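Local coordinates for protein alpha-1,2-mannosidase (Trichoderma reesei, PDB 1HCU) that hydrolyses alpha-1,2-linked mannose residues, probably trimming N-linked high-mannose oligosaccharides to the five-mannose form with calcium as cofactor, at residues Leu181-Thr186 and Tyr248-Lys253; Arg187-Asp190 and Gln196-Gln199; Leu271-Thr276 and Gly314-Gly319. All coordinates share one frame; numbering follows the deposited sequence.

Contact 1: Leu181-Thr186 and Tyr248-Lys253; sequences LVLEWT and YEYLIK
Tyr250 OH, at the far end of its ring, is hydrogen-bonded to the backbone N of Thr485, and Glu184 OE2 lies 3.0 Å from the same Tyr250 OH. That carboxylate oxygen has its own partner in Asn484 ND2, so both polar tips are tied to the C-terminal loop that carries Thr485. A bend at chi2 of Glu184 (-67°) swings the carboxylate toward the phenol, crossing it at about a right angle, with the two flat groups 25° apart; Glu184 OE1 comes within 3.2 Å of Tyr250 CE1. Leu183 works on the ring face: its CB makes a CH-pi contact 4.1 Å from the Tyr250 ring centroid, shifted toward the rim, and its CD1 reaches 4.0 Å from Tyr250 CE2. Val182 CG1 adds a looser touch, 4.2 Å from Tyr250 CD1. A phenylalanine in place of Tyr250, lacking the hydroxyl, would probably leave Thr485 N without its mate and Glu184 OE2 without its oxygen neighbour. Within helix 182-192, Thr186 OG1 and Thr186 N both bond to Val182 O, from opposite faces of its plane. On the other helix, Lys253 NZ makes a 2.7 Å salt bridge to the anti lone pair of Glu249 OE1, while Glu249 OE2 bonds to Thr485 OG1. The short helical segments run 45° apart. Thr485 is a calcium-binding residue, and a calcium ion lies about 7 Å from the nearest atom of the Tyr250 side chain; the contact joins two inner helices of the (alpha/alpha)7 barrel of glycosyl hydrolase family 47 beside the calcium site.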
ATOM      1  N   LEU A 181      -6.983  -2.984   9.281  1.00 15.03           N
ATOM      2  CA  LEU A 181      -7.757  -1.967   9.989  1.00 14.05           C
ATOM      3  C   LEU A 181      -7.164  -1.621  11.350  1.00 14.80           C
ATOM      4  O   LEU A 181      -7.371  -0.514  11.867  1.00 14.75           O
ATOM      5  CB  LEU A 181      -9.183  -2.470  10.198  1.00 13.53           C
ATOM      6  CG  LEU A 181      -9.865  -3.010   8.946  1.00 13.52           C
ATOM      7  CD1 LEU A 181     -11.231  -3.593   9.308  1.00 15.77           C
ATOM      8  CD2 LEU A 181      -9.997  -1.901   7.926  1.00 10.34           C
ATOM      9  N   VAL A 182      -6.430  -2.578  11.919  1.00 14.82           N
ATOM     10  CA  VAL A 182      -5.829  -2.439  13.243  1.00 13.88           C
ATOM     11  C   VAL A 182      -4.907  -1.234  13.452  1.00 15.00           C
ATOM     12  O   VAL A 182      -4.983  -0.572  14.489  1.00 15.77           O
ATOM     13  CB  VAL A 182      -5.082  -3.750  13.645  1.00 12.89           C
ATOM     14  CG1 VAL A 182      -3.998  -4.090  12.626  1.00 11.24           C
ATOM     15  CG2 VAL A 182      -4.489  -3.602  15.024  1.00 13.24           C
ATOM     16  N   LEU A 183      -4.052  -0.932  12.478  1.00 14.29           N
ATOM     17  CA  LEU A 183      -3.139   0.196  12.615  1.00 13.75           C
ATOM     18  C   LEU A 183      -3.881   1.523  12.775  1.00 14.11           C
ATOM     19  O   LEU A 183      -3.666   2.249  13.745  1.00 13.97           O
ATOM     20  CB  LEU A 183      -2.215   0.305  11.396  1.00 14.10           C
ATOM     21  CG  LEU A 183      -0.777   0.805  11.613  1.00 15.55           C
ATOM     22  CD1 LEU A 183      -0.205   1.312  10.281  1.00 11.62           C
ATOM     23  CD2 LEU A 183      -0.739   1.899  12.647  1.00 13.00           C
ATOM     24  N   GLU A 184      -4.763   1.851  11.836  1.00 13.97           N
ATOM     25  CA  GLU A 184      -5.442   3.135  11.939  1.00 15.39           C
ATOM     26  C   GLU A 184      -6.506   3.251  13.015  1.00 14.79           C
ATOM     27  O   GLU A 184      -6.715   4.330  13.563  1.00 15.62           O
ATOM     28  CB  GLU A 184      -5.991   3.606  10.573  1.00 15.50           C
ATOM     29  CG  GLU A 184      -6.408   2.562   9.555  1.00 17.16           C
ATOM     30  CD  GLU A 184      -5.258   1.732   9.015  1.00 17.52           C
ATOM     31  OE1 GLU A 184      -5.068   0.604   9.511  1.00 16.24           O
ATOM     32  OE2 GLU A 184      -4.544   2.208   8.098  1.00 17.64           O
ATOM     33  N   TRP A 185      -7.153   2.141  13.343  1.00 15.88           N
ATOM     34  CA  TRP A 185      -8.178   2.148  14.378  1.00 14.74           C
ATOM     35  C   TRP A 185      -7.544   2.219  15.774  1.00 14.41           C
ATOM     36  O   TRP A 185      -8.104   2.830  16.684  1.00 12.60           O
ATOM     37  CB  TRP A 185      -9.080   0.917  14.226  1.00 13.59           C
ATOM     38  CG  TRP A 185     -10.087   1.100  13.114  1.00 15.45           C
ATOM     39  CD1 TRP A 185      -9.823   1.275  11.780  1.00 12.89           C
ATOM     40  CD2 TRP A 185     -11.506   1.220  13.262  1.00 14.48           C
ATOM     41  NE1 TRP A 185     -10.993   1.503  11.096  1.00 15.32           N
ATOM     42  CE2 TRP A 185     -12.041   1.476  11.978  1.00 14.12           C
ATOM     43  CE3 TRP A 185     -12.378   1.141  14.356  1.00 14.49           C
ATOM     44  CZ2 TRP A 185     -13.415   1.655  11.758  1.00 12.72           C
ATOM     45  CZ3 TRP A 185     -13.748   1.320  14.137  1.00 12.95           C
ATOM     46  CH2 TRP A 185     -14.248   1.573  12.848  1.00 10.82           C
ATOM     47  N   THR A 186      -6.374   1.607  15.940  1.00 13.17           N
ATOM     48  CA  THR A 186      -5.689   1.664  17.226  1.00 13.80           C
ATOM     49  C   THR A 186      -5.141   3.080  17.383  1.00 12.92           C
ATOM     50  O   THR A 186      -5.176   3.655  18.468  1.00 12.51           O
ATOM     51  CB  THR A 186      -4.520   0.647  17.313  1.00 14.28           C
ATOM     52  OG1 THR A 186      -5.048  -0.686  17.367  1.00 16.57           O
ATOM     53  CG2 THR A 186      -3.683   0.898  18.561  1.00 11.43           C
ATOM     54  N   TYR A 248      -0.142  -9.458   6.342  1.00  9.51           N
ATOM     55  CA  TYR A 248       1.206  -9.781   6.806  1.00 10.33           C
ATOM     56  C   TYR A 248       1.958  -8.485   7.088  1.00 11.33           C
ATOM     57  O   TYR A 248       2.709  -8.396   8.061  1.00 11.91           O
ATOM     58  CB  TYR A 248       1.970 -10.586   5.745  1.00  9.25           C
ATOM     59  CG  TYR A 248       1.432 -11.985   5.546  1.00 10.26           C
ATOM     60  CD1 TYR A 248       1.188 -12.486   4.269  1.00 10.97           C
ATOM     61  CD2 TYR A 248       1.139 -12.793   6.638  1.00 10.85           C
ATOM     62  CE1 TYR A 248       0.659 -13.757   4.088  1.00  9.92           C
ATOM     63  CE2 TYR A 248       0.613 -14.061   6.471  1.00  8.88           C
ATOM     64  CZ  TYR A 248       0.371 -14.535   5.196  1.00 10.42           C
ATOM     65  OH  TYR A 248      -0.175 -15.786   5.036  1.00 10.99           O
ATOM     66  N   GLU A 249       1.739  -7.487   6.234  1.00  9.37           N
ATOM     67  CA  GLU A 249       2.382  -6.179   6.365  1.00  9.00           C
ATOM     68  C   GLU A 249       2.095  -5.525   7.721  1.00 10.01           C
ATOM     69  O   GLU A 249       3.017  -5.086   8.414  1.00 10.59           O
ATOM     70  CB  GLU A 249       1.907  -5.239   5.234  1.00  8.20           C
ATOM     71  CG  GLU A 249       2.549  -3.837   5.191  1.00 12.97           C
ATOM     72  CD  GLU A 249       1.905  -2.915   4.137  1.00 15.47           C
ATOM     73  OE1 GLU A 249       2.231  -1.702   4.103  1.00 16.47           O
ATOM     74  OE2 GLU A 249       1.074  -3.405   3.342  1.00 15.90           O
ATOM     75  N   TYR A 250       0.821  -5.450   8.097  1.00  9.49           N
ATOM     76  CA  TYR A 250       0.447  -4.806   9.354  1.00 11.38           C
ATOM     77  C   TYR A 250       0.883  -5.558  10.604  1.00 10.82           C
ATOM     78  O   TYR A 250       0.961  -4.979  11.685  1.00 12.02           O
ATOM     79  CB  TYR A 250      -1.066  -4.541   9.403  1.00 13.58           C
ATOM     80  CG  TYR A 250      -1.494  -3.237   8.742  1.00 16.43           C
ATOM     81  CD1 TYR A 250      -2.822  -2.794   8.816  1.00 19.58           C
ATOM     82  CD2 TYR A 250      -0.590  -2.468   8.016  1.00 19.30           C
ATOM     83  CE1 TYR A 250      -3.235  -1.618   8.169  1.00 19.49           C
ATOM     84  CE2 TYR A 250      -0.994  -1.289   7.366  1.00 20.46           C
ATOM     85  CZ  TYR A 250      -2.311  -0.876   7.441  1.00 18.02           C
ATOM     86  OH  TYR A 250      -2.696   0.250   6.754  1.00 13.65           O
ATOM     87  N   LEU A 251       1.174  -6.843  10.456  1.00  9.66           N
ATOM     88  CA  LEU A 251       1.620  -7.646  11.579  1.00  9.75           C
ATOM     89  C   LEU A 251       2.914  -7.076  12.160  1.00 11.17           C
ATOM     90  O   LEU A 251       3.011  -6.823  13.366  1.00 10.38           O
ATOM     91  CB  LEU A 251       1.844  -9.083  11.126  1.00  9.69           C
ATOM     92  CG  LEU A 251       0.955 -10.211  11.662  1.00  9.73           C
ATOM     93  CD1 LEU A 251      -0.473  -9.792  11.870  1.00  8.98           C
ATOM     94  CD2 LEU A 251       1.042 -11.347  10.667  1.00  7.27           C
ATOM     95  N   ILE A 252       3.908  -6.864  11.303  1.00 10.99           N
ATOM     96  CA  ILE A 252       5.180  -6.323  11.760  1.00 10.60           C
ATOM     97  C   ILE A 252       5.068  -4.818  12.022  1.00 11.12           C
ATOM     98  O   ILE A 252       5.767  -4.281  12.884  1.00 11.10           O
ATOM     99  CB  ILE A 252       6.303  -6.589  10.725  1.00 10.27           C
ATOM    100  CG1 ILE A 252       7.667  -6.183  11.294  1.00  8.92           C
ATOM    101  CG2 ILE A 252       6.012  -5.833   9.447  1.00  9.38           C
ATOM    102  CD1 ILE A 252       8.105  -6.993  12.494  1.00  7.59           C
ATOM    103  N   LYS A 253       4.183  -4.137  11.299  1.00 10.37           N
ATOM    104  CA  LYS A 253       4.036  -2.701  11.503  1.00 12.27           C
ATOM    105  C   LYS A 253       3.415  -2.355  12.854  1.00 12.02           C
ATOM    106  O   LYS A 253       3.701  -1.299  13.420  1.00 15.49           O
ATOM    107  CB  LYS A 253       3.249  -2.065  10.351  1.00 10.97           C
ATOM    108  CG  LYS A 253       4.087  -1.943   9.080  1.00 12.20           C
ATOM    109  CD  LYS A 253       3.404  -1.118   8.000  1.00 11.09           C
ATOM    110  CE  LYS A 253       4.315  -0.938   6.790  1.00 10.59           C
ATOM    111  NZ  LYS A 253       3.664  -0.106   5.728  1.00 11.00           N
TER

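Contact 2: Arg187-Asp190 and Gln196-Gln199; sequences RLSD and QYAQ
Leu188 and Ser189 meet Tyr197 and Ala198 across an alpha-alpha hairpin, in which helix 182-192 turns through a short loop into helix 196-209, an inner and an outer helix of the (alpha/alpha)7 barrel. The apolar half is a CH-pi contact: Leu188 CD2 stands over the centre of the Tyr197 ring, 3.8 Å from its centroid and only 12° off the ring normal. Leu188 has CG anti to the backbone N (chi1 -173°), which carries this methyl out to the ring, and its CG closes to 3.9 Å from Tyr197 CD2. Ser189 approaches the same tyrosine differently, with OG near the plane of the ring at its edge and 3.2 Å from Tyr197 CB. One step outward, the ring is held at its far end, where Tyr197 OH is hydrogen-bonded to Asn142 OD1 and Gln138 NE2 of helix 127-144; Leu134 and Ala141 of that helix also pack on Leu188. Near the chain reversal, Asn194 OD1 bonds to Gln196 N, and Gln196 OE1 takes Lys145 NZ. Ser189 OG ties the turn to both helices: it is hydrogen-bonded to Asn194 O and accepts a backbone N-H from the first turn of the next helix, Ala198 N to Ser189 OG measuring 2.8 Å, with an angle of 152° at the hydrogen.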
ATOM      1  N   ARG A 187      -4.661   3.644  16.278  1.00 14.15           N
ATOM      2  CA  ARG A 187      -4.123   5.002  16.274  1.00 13.58           C
ATOM      3  C   ARG A 187      -5.231   5.976  16.668  1.00 14.47           C
ATOM      4  O   ARG A 187      -5.008   6.907  17.433  1.00 16.23           O
ATOM      5  CB  ARG A 187      -3.580   5.358  14.878  1.00 13.23           C
ATOM      6  CG  ARG A 187      -2.840   6.690  14.811  1.00 11.90           C
ATOM      7  CD  ARG A 187      -1.710   6.712  15.828  1.00 12.86           C
ATOM      8  NE  ARG A 187      -1.113   8.035  16.008  1.00 12.23           N
ATOM      9  CZ  ARG A 187      -0.615   8.474  17.163  1.00 14.11           C
ATOM     10  NH1 ARG A 187      -0.654   7.693  18.239  1.00 11.77           N
ATOM     11  NH2 ARG A 187      -0.065   9.684  17.246  1.00 11.03           N
ATOM     12  N   LEU A 188      -6.432   5.747  16.146  1.00 15.12           N
ATOM     13  CA  LEU A 188      -7.566   6.615  16.453  1.00 15.96           C
ATOM     14  C   LEU A 188      -7.905   6.574  17.961  1.00 17.20           C
ATOM     15  O   LEU A 188      -8.117   7.618  18.576  1.00 17.58           O
ATOM     16  CB  LEU A 188      -8.788   6.204  15.609  1.00 11.55           C
ATOM     17  CG  LEU A 188     -10.031   7.103  15.685  1.00  9.61           C
ATOM     18  CD1 LEU A 188      -9.680   8.500  15.216  1.00  6.99           C
ATOM     19  CD2 LEU A 188     -11.148   6.528  14.843  1.00  7.13           C
ATOM     20  N   SER A 189      -7.954   5.376  18.549  1.00 16.29           N
ATOM     21  CA  SER A 189      -8.249   5.246  19.978  1.00 16.48           C
ATOM     22  C   SER A 189      -7.220   6.000  20.806  1.00 17.05           C
ATOM     23  O   SER A 189      -7.560   6.666  21.778  1.00 17.08           O
ATOM     24  CB  SER A 189      -8.233   3.780  20.425  1.00 13.55           C
ATOM     25  OG  SER A 189      -9.313   3.054  19.877  1.00 16.21           O
ATOM     26  N   ASP A 190      -5.956   5.881  20.424  1.00 17.19           N
ATOM     27  CA  ASP A 190      -4.901   6.555  21.161  1.00 19.18           C
ATOM     28  C   ASP A 190      -5.020   8.073  21.049  1.00 20.07           C
ATOM     29  O   ASP A 190      -4.733   8.796  21.999  1.00 20.91           O
ATOM     30  CB  ASP A 190      -3.529   6.100  20.657  1.00 18.33           C
ATOM     31  CG  ASP A 190      -3.146   4.720  21.166  1.00 19.70           C
ATOM     32  OD1 ASP A 190      -2.064   4.234  20.776  1.00 18.20           O
ATOM     33  OD2 ASP A 190      -3.918   4.131  21.954  1.00 19.22           O
ATOM     34  N   GLN A 196     -12.791   1.927  22.270  1.00 16.14           N
ATOM     35  CA  GLN A 196     -13.661   1.138  21.398  1.00 16.17           C
ATOM     36  C   GLN A 196     -13.046   0.830  20.017  1.00 16.01           C
ATOM     37  O   GLN A 196     -13.028  -0.324  19.588  1.00 15.71           O
ATOM     38  CB  GLN A 196     -15.013   1.850  21.224  1.00 16.43           C
ATOM     39  CG  GLN A 196     -16.068   1.055  20.432  1.00 22.00           C
ATOM     40  CD  GLN A 196     -17.271   1.908  19.943  1.00 26.24           C
ATOM     41  OE1 GLN A 196     -18.229   1.372  19.371  1.00 28.10           O
ATOM     42  NE2 GLN A 196     -17.212   3.227  20.155  1.00 26.34           N
ATOM     43  N   TYR A 197     -12.522   1.842  19.332  1.00 14.74           N
ATOM     44  CA  TYR A 197     -11.957   1.644  17.998  1.00 13.66           C
ATOM     45  C   TYR A 197     -10.926   0.523  17.937  1.00 12.78           C
ATOM     46  O   TYR A 197     -11.059  -0.397  17.130  1.00 12.13           O
ATOM     47  CB  TYR A 197     -11.363   2.959  17.474  1.00 13.74           C
ATOM     48  CG  TYR A 197     -12.350   4.104  17.540  1.00 13.18           C
ATOM     49  CD1 TYR A 197     -13.563   4.041  16.854  1.00 13.34           C
ATOM     50  CD2 TYR A 197     -12.115   5.206  18.363  1.00 14.54           C
ATOM     51  CE1 TYR A 197     -14.522   5.041  16.996  1.00 13.40           C
ATOM     52  CE2 TYR A 197     -13.067   6.212  18.512  1.00 13.61           C
ATOM     53  CZ  TYR A 197     -14.270   6.117  17.829  1.00 14.40           C
ATOM     54  OH  TYR A 197     -15.245   7.072  18.015  1.00 15.83           O
ATOM     55  N   ALA A 198      -9.915   0.591  18.798  1.00 12.99           N
ATOM     56  CA  ALA A 198      -8.875  -0.434  18.857  1.00 13.32           C
ATOM     57  C   ALA A 198      -9.452  -1.810  19.217  1.00 14.87           C
ATOM     58  O   ALA A 198      -9.075  -2.831  18.622  1.00 12.50           O
ATOM     59  CB  ALA A 198      -7.812  -0.037  19.875  1.00 14.20           C
ATOM     60  N   GLN A 199     -10.370  -1.829  20.182  1.00 14.77           N
ATOM     61  CA  GLN A 199     -10.998  -3.068  20.631  1.00 17.99           C
ATOM     62  C   GLN A 199     -11.676  -3.817  19.487  1.00 17.24           C
ATOM     63  O   GLN A 199     -11.538  -5.031  19.347  1.00 16.83           O
ATOM     64  CB  GLN A 199     -12.027  -2.769  21.730  1.00 21.19           C
ATOM     65  CG  GLN A 199     -11.393  -2.426  23.071  1.00 25.65           C
ATOM     66  CD  GLN A 199     -12.376  -1.817  24.067  1.00 30.50           C
ATOM     67  OE1 GLN A 199     -12.032  -1.594  25.231  1.00 31.44           O
ATOM     68  NE2 GLN A 199     -13.598  -1.537  23.613  1.00 30.82           N
TER

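Contact 3: Leu271-Thr276 and Gly314-Gly319; sequences LGADST and GNFILG
Phe316 reaches from helix 312-323, one of the inner helices of the (alpha/alpha)7 barrel, to Ala273 and Thr276 on the outer helix 263-280. The junction is small, 112 Å² in all, and nearly all of it rests on how this one ring is turned. With chi1 at -90° and chi2 at 81°, the end of the ring comes nearer helix 263-280 than the CB bond alone would point, and meets it with its edge, not a face. Thr276 lies along that edge, its side chain running past that of Phe316 in the opposite sense. Its OG1 sits near the ring plane, 3.3 Å from Phe316 CZ, but in a rotamer that is itself doubtful: it is off the staggered positions, and Thr276 CG2 is modelled too close to Gly272 O. Other rings complete the setting. Trp240 and Phe331 both meet Phe316 with their planes inclined to it; Leu335 of helix 326-344 also packs against Phe316, while Thr276 touches Trp240 and Leu221. Ala273 meets the edge twice. Its CB is 3.7 Å from Phe316 CE2, an apolar touch. The slightly positive C-H rim is probably a fair neighbour for a carbonyl oxygen already inside a helix: Ala273 O lies in the ring plane, also 3.7 Å from Phe316 CE2.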
ATOM      1  N   LEU A 271       6.763 -16.268  11.637  1.00  9.69           N
ATOM      2  CA  LEU A 271       6.384 -17.576  11.108  1.00  8.74           C
ATOM      3  C   LEU A 271       6.096 -17.395   9.623  1.00  7.95           C
ATOM      4  O   LEU A 271       6.580 -18.146   8.783  1.00  6.04           O
ATOM      5  CB  LEU A 271       5.121 -18.096  11.801  1.00 11.16           C
ATOM      6  CG  LEU A 271       5.215 -18.758  13.173  1.00 13.42           C
ATOM      7  CD1 LEU A 271       3.811 -18.978  13.706  1.00 12.45           C
ATOM      8  CD2 LEU A 271       5.956 -20.086  13.069  1.00 12.76           C
ATOM      9  N   GLY A 272       5.278 -16.392   9.317  1.00  8.98           N
ATOM     10  CA  GLY A 272       4.951 -16.107   7.935  1.00  8.55           C
ATOM     11  C   GLY A 272       6.231 -15.890   7.145  1.00  7.92           C
ATOM     12  O   GLY A 272       6.479 -16.591   6.166  1.00  6.58           O
ATOM     13  N   ALA A 273       7.046 -14.938   7.597  1.00  6.73           N
ATOM     14  CA  ALA A 273       8.301 -14.601   6.939  1.00  9.15           C
ATOM     15  C   ALA A 273       9.199 -15.804   6.677  1.00 10.25           C
ATOM     16  O   ALA A 273       9.681 -16.002   5.554  1.00 10.51           O
ATOM     17  CB  ALA A 273       9.068 -13.562   7.769  1.00  9.47           C
ATOM     18  N   ASP A 274       9.430 -16.595   7.716  1.00 10.03           N
ATOM     19  CA  ASP A 274      10.275 -17.771   7.602  1.00 11.17           C
ATOM     20  C   ASP A 274       9.660 -18.790   6.651  1.00 11.43           C
ATOM     21  O   ASP A 274      10.370 -19.425   5.871  1.00 12.09           O
ATOM     22  CB  ASP A 274      10.514 -18.387   8.986  1.00 11.87           C
ATOM     23  CG  ASP A 274      11.375 -17.501   9.877  1.00 14.86           C
ATOM     24  OD1 ASP A 274      12.120 -16.656   9.334  1.00 16.81           O
ATOM     25  OD2 ASP A 274      11.327 -17.653  11.118  1.00 15.16           O
ATOM     26  N   SER A 275       8.341 -18.931   6.698  1.00 10.87           N
ATOM     27  CA  SER A 275       7.672 -19.868   5.811  1.00 11.54           C
ATOM     28  C   SER A 275       7.682 -19.431   4.343  1.00 10.80           C
ATOM     29  O   SER A 275       7.790 -20.278   3.464  1.00 12.61           O
ATOM     30  CB  SER A 275       6.225 -20.115   6.264  1.00  9.36           C
ATOM     31  OG  SER A 275       6.192 -20.958   7.391  1.00  7.31           O
ATOM     32  N   THR A 276       7.570 -18.136   4.055  1.00  9.82           N
ATOM     33  CA  THR A 276       7.578 -17.741   2.649  1.00 11.46           C
ATOM     34  C   THR A 276       8.996 -17.830   2.098  1.00 11.64           C
ATOM     35  O   THR A 276       9.196 -18.075   0.913  1.00 12.83           O
ATOM     36  CB  THR A 276       7.000 -16.315   2.418  1.00 11.37           C
ATOM     37  OG1 THR A 276       8.047 -15.340   2.441  1.00 17.44           O
ATOM     38  CG2 THR A 276       5.975 -15.990   3.476  1.00  8.74           C
ATOM     39  N   GLY A 314      10.181  -4.379   0.768  1.00  9.01           N
ATOM     40  CA  GLY A 314      10.266  -3.389   1.817  1.00 10.59           C
ATOM     41  C   GLY A 314       9.795  -3.943   3.146  1.00 11.24           C
ATOM     42  O   GLY A 314      10.339  -3.587   4.197  1.00 11.66           O
ATOM     43  N   ASN A 315       8.801  -4.826   3.113  1.00  9.38           N
ATOM     44  CA  ASN A 315       8.290  -5.379   4.359  1.00 10.32           C
ATOM     45  C   ASN A 315       9.318  -6.258   5.074  1.00 10.66           C
ATOM     46  O   ASN A 315       9.492  -6.131   6.289  1.00 11.46           O
ATOM     47  CB  ASN A 315       6.999  -6.169   4.124  1.00 10.04           C
ATOM     48  CG  ASN A 315       6.182  -6.311   5.388  1.00 10.12           C
ATOM     49  OD1 ASN A 315       5.832  -5.312   6.024  1.00 12.05           O
ATOM     50  ND2 ASN A 315       5.872  -7.541   5.765  1.00  8.90           N
ATOM     51  N   PHE A 316       9.994  -7.140   4.333  1.00  8.45           N
ATOM     52  CA  PHE A 316      11.014  -8.003   4.928  1.00  9.88           C
ATOM     53  C   PHE A 316      12.147  -7.154   5.491  1.00  9.16           C
ATOM     54  O   PHE A 316      12.700  -7.460   6.551  1.00  9.24           O
ATOM     55  CB  PHE A 316      11.578  -8.993   3.897  1.00 10.49           C
ATOM     56  CG  PHE A 316      10.821 -10.291   3.831  1.00 11.45           C
ATOM     57  CD1 PHE A 316       9.636 -10.391   3.107  1.00 10.03           C
ATOM     58  CD2 PHE A 316      11.269 -11.400   4.541  1.00 11.43           C
ATOM     59  CE1 PHE A 316       8.909 -11.575   3.093  1.00 11.50           C
ATOM     60  CE2 PHE A 316      10.548 -12.597   4.535  1.00 10.89           C
ATOM     61  CZ  PHE A 316       9.363 -12.684   3.809  1.00 12.42           C
ATOM     62  N   ILE A 317      12.482  -6.089   4.765  1.00  9.05           N
ATOM     63  CA  ILE A 317      13.523  -5.163   5.183  1.00  7.80           C
ATOM     64  C   ILE A 317      13.084  -4.518   6.487  1.00  9.22           C
ATOM     65  O   ILE A 317      13.851  -4.504   7.460  1.00 10.04           O
ATOM     66  CB  ILE A 317      13.775  -4.066   4.108  1.00  7.43           C
ATOM     67  CG1 ILE A 317      14.533  -4.672   2.926  1.00  6.25           C
ATOM     68  CG2 ILE A 317      14.562  -2.905   4.701  1.00  8.57           C
ATOM     69  CD1 ILE A 317      14.585  -3.790   1.707  1.00  2.87           C
ATOM     70  N   LEU A 318      11.851  -4.008   6.524  1.00  7.49           N
ATOM     71  CA  LEU A 318      11.344  -3.382   7.744  1.00  8.28           C
ATOM     72  C   LEU A 318      11.466  -4.334   8.924  1.00 10.15           C
ATOM     73  O   LEU A 318      11.939  -3.951   9.999  1.00 12.65           O
ATOM     74  CB  LEU A 318       9.887  -2.971   7.583  1.00  7.60           C
ATOM     75  CG  LEU A 318       9.243  -2.373   8.836  1.00  8.00           C
ATOM     76  CD1 LEU A 318      10.100  -1.230   9.391  1.00  7.87           C
ATOM     77  CD2 LEU A 318       7.861  -1.875   8.484  1.00  6.92           C
ATOM     78  N   GLY A 319      11.037  -5.577   8.710  1.00 10.70           N
ATOM     79  CA  GLY A 319      11.112  -6.594   9.746  1.00 11.32           C
ATOM     80  C   GLY A 319      12.541  -6.851  10.187  1.00 10.67           C
ATOM     81  O   GLY A 319      12.795  -7.060  11.364  1.00 10.84           O
TER

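Overall arrangement
All three contacts are buried, but at different depths: the centre of contact 1 is about 12 Å from that of the chain, of contact 3 about 16 Å, and of contact 2 about 21 Å, where Ala198 is already partly exposed. Contact 1 joins two inner helices; contacts 2 and 3 each join an inner helix to an outer one. Helix 182-192 serves contacts 1 and 2, which meet where Trp185 O lies 3.4 Å from Tyr197 CB. Contacts 1 and 3 touch through helices 245-257 and 312-323, whereas contacts 2 and 3 stay about 15 Å apart at their nearest atoms. Polar groups gather near the calcium in contact 1, a serine bonds across contact 2, and contact 3 relies on an aromatic edge.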